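Local atomic coordinates of N-acetyltransferase (Escherichia coli, PDB entry 6GTQ), a protein that probably transfers an acetyl group from acetyl-coenzyme A to an amino group of its substrate, as a member of the GNAT family of acetyltransferases. Residues A[99-104]-A[112-117]. The protein carries 1 engineered substitution. Numbering follows the deposited sequence.
Sequences LAIDRS and ATLVAH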
loop_
_atom_site.group_PDB
_atom_site.type_symbol
_atom_site.label_atom_id
_atom_site.label_comp_id
_atom_site.label_asym_id
_atom_site.label_seq_id
_atom_site.Cartn_x
_atom_site.Cartn_y
_atom_site.Cartn_z
ATOM N N LEU A 99 -5.342 -2.996 2.359
ATOM C CA LEU A 99 -4.273 -3.800 2.938
ATOM C C LEU A 99 -4.909 -4.720 3.960
ATOM O O LEU A 99 -5.595 -4.253 4.875
ATOM C CB LEU A 99 -3.163 -2.915 3.567
ATOM C CG LEU A 99 -1.953 -3.635 4.202
ATOM C CD1 LEU A 99 -1.003 -4.185 3.155
ATOM C CD2 LEU A 99 -1.188 -2.701 5.104
ATOM N N ALA A 100 -4.736 -6.029 3.770
ATOM C CA ALA A 100 -5.275 -7.039 4.684
ATOM C C ALA A 100 -4.296 -8.181 4.840
ATOM O O ALA A 100 -3.734 -8.640 3.848
ATOM C CB ALA A 100 -6.613 -7.556 4.174
ATOM N N ILE A 101 -4.088 -8.630 6.085
ATOM C CA ILE A 101 -3.214 -9.758 6.443
ATOM C C ILE A 101 -4.050 -10.764 7.220
ATOM O O ILE A 101 -4.736 -10.381 8.171
ATOM C CB ILE A 101 -1.949 -9.300 7.254
ATOM C CG1 ILE A 101 -1.053 -8.296 6.455
ATOM C CG2 ILE A 101 -1.132 -10.485 7.788
ATOM C CD1 ILE A 101 -0.288 -8.830 5.191
ATOM N N ASP A 102 -3.981 -12.049 6.832
ATOM C CA ASP A 102 -4.689 -13.132 7.511
ATOM C C ASP A 102 -4.261 -13.226 8.980
ATOM O O ASP A 102 -3.079 -13.052 9.281
ATOM C CB ASP A 102 -4.447 -14.466 6.790
ATOM C CG ASP A 102 -5.359 -15.579 7.259
ATOM O OD1 ASP A 102 -6.519 -15.625 6.804
ATOM O OD2 ASP A 102 -4.913 -16.402 8.086
ATOM N N ARG A 103 -5.232 -13.503 9.880
ATOM C CA ARG A 103 -5.073 -13.621 11.339
ATOM C C ARG A 103 -3.938 -14.554 11.762
ATOM O O ARG A 103 -3.282 -14.283 12.768
ATOM C CB ARG A 103 -6.386 -14.077 11.995
ATOM C CG ARG A 103 -7.442 -12.993 12.153
ATOM C CD ARG A 103 -8.757 -13.611 12.601
ATOM N NE ARG A 103 -9.782 -12.599 12.860
ATOM C CZ ARG A 103 -10.134 -12.176 14.070
ATOM N NH1 ARG A 103 -11.072 -11.248 14.207
ATOM N NH2 ARG A 103 -9.562 -12.687 15.153
ATOM N N SER A 104 -3.707 -15.642 10.987
ATOM C CA SER A 104 -2.651 -16.626 11.225
ATOM C C SER A 104 -1.244 -16.028 11.119
ATOM O O SER A 104 -0.323 -16.521 11.773
ATOM C CB SER A 104 -2.794 -17.812 10.278
ATOM O OG SER A 104 -2.546 -17.457 8.929
ATOM N N ALA A 112 3.648 -4.525 7.227
ATOM C CA ALA A 112 4.759 -3.616 6.947
ATOM C C ALA A 112 5.584 -4.094 5.734
ATOM O O ALA A 112 5.981 -3.262 4.922
ATOM C CB ALA A 112 5.643 -3.475 8.178
ATOM N N THR A 113 5.807 -5.424 5.590
ATOM C CA THR A 113 6.546 -6.013 4.459
ATOM C C THR A 113 5.781 -5.783 3.136
ATOM O O THR A 113 6.405 -5.536 2.103
ATOM C CB THR A 113 6.910 -7.484 4.744
ATOM O OG1 THR A 113 7.620 -7.548 5.981
ATOM C CG2 THR A 113 7.774 -8.114 3.646
ATOM N N LEU A 114 4.432 -5.818 3.193
ATOM C CA LEU A 114 3.550 -5.579 2.049
ATOM C C LEU A 114 3.574 -4.113 1.613
ATOM O O LEU A 114 3.562 -3.837 0.413
ATOM C CB LEU A 114 2.123 -6.073 2.342
ATOM C CG LEU A 114 1.721 -7.358 1.622
ATOM C CD1 LEU A 114 2.417 -8.570 2.216
ATOM C CD2 LEU A 114 0.219 -7.548 1.643
ATOM N N VAL A 115 3.661 -3.181 2.584
ATOM C CA VAL A 115 3.781 -1.737 2.320
ATOM C C VAL A 115 5.151 -1.463 1.645
ATOM O O VAL A 115 5.208 -0.720 0.673
ATOM C CB VAL A 115 3.560 -0.881 3.601
ATOM C CG1 VAL A 115 3.787 0.605 3.329
ATOM C CG2 VAL A 115 2.166 -1.105 4.174
ATOM N N ALA A 116 6.225 -2.121 2.122
ATOM C CA ALA A 116 7.575 -1.998 1.558
ATOM C C ALA A 116 7.624 -2.534 0.110
ATOM O O ALA A 116 8.336 -1.974 -0.729
ATOM C CB ALA A 116 8.596 -2.707 2.445
ATOM N N HIS A 117 6.833 -3.581 -0.180
ATOM C CA HIS A 117 6.694 -4.161 -1.515
ATOM C C HIS A 117 5.993 -3.132 -2.411
ATOM O O HIS A 117 6.510 -2.788 -3.482
ATOM C CB HIS A 117 5.910 -5.477 -1.455
ATOM C CG HIS A 117 5.894 -6.211 -2.760
ATOM N ND1 HIS A 117 4.956 -5.933 -3.731
ATOM C CD2 HIS A 117 6.715 -7.182 -3.218
ATOM C CE1 HIS A 117 5.227 -6.741 -4.740
ATOM N NE2 HIS A 117 6.272 -7.516 -4.475
#
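Leu99 and Ile101, near the end of strand 90-101, pack against Leu114 and Val115 on helix 110-129. Strand and helix are the first two elements of a beta-alpha-beta unit completed by strand 133-137. In the GNAT fold this strand-helix junction is the part that usually receives the pyrophosphate of acetyl-coenzyme A. The helix segment runs back roughly against the strand, at 141°, with the axes 9.5 Å apart.

The contact is purely apolar. Leu99 forks over the helix. Its CD1 lies against the base of the Leu114 side chain, 3.7 Å from Leu114 CB. Its other methyl, CD2, is 3.8 Å from Val115 CG2, and these two side chains cross at about a right angle. Leu99 CG lies opposite the backbone N (chi1 -179°), and from there CD1 and CD2 branch to Leu114 and Val115. Ile101 and Leu114 meet tip to tip. Both methyls of Leu114 face Ile101 CD1. Phe146 and Phe147 of helix 141-149 also pack on Leu99 and Val115, while Ile9 of strand 8-11 touches Leu114.

No hydrogen bond joins the two segments. In the helix, Ala116 N bonds to Ala112 O. Beyond the strand, Asp102 forms an Asx turn, and its other oxygen, OD1, bonds to Asp24 N. Asp102 OD2 takes two bonds from Ser104. The backbone N of Ser104 approaches from above the carboxylate plane, at 3.2 Å from Asp102 OD2. The hydroxyl lies closer to that plane, on the anti side, with Ser104 OG 2.7 Å from Asp102 OD2.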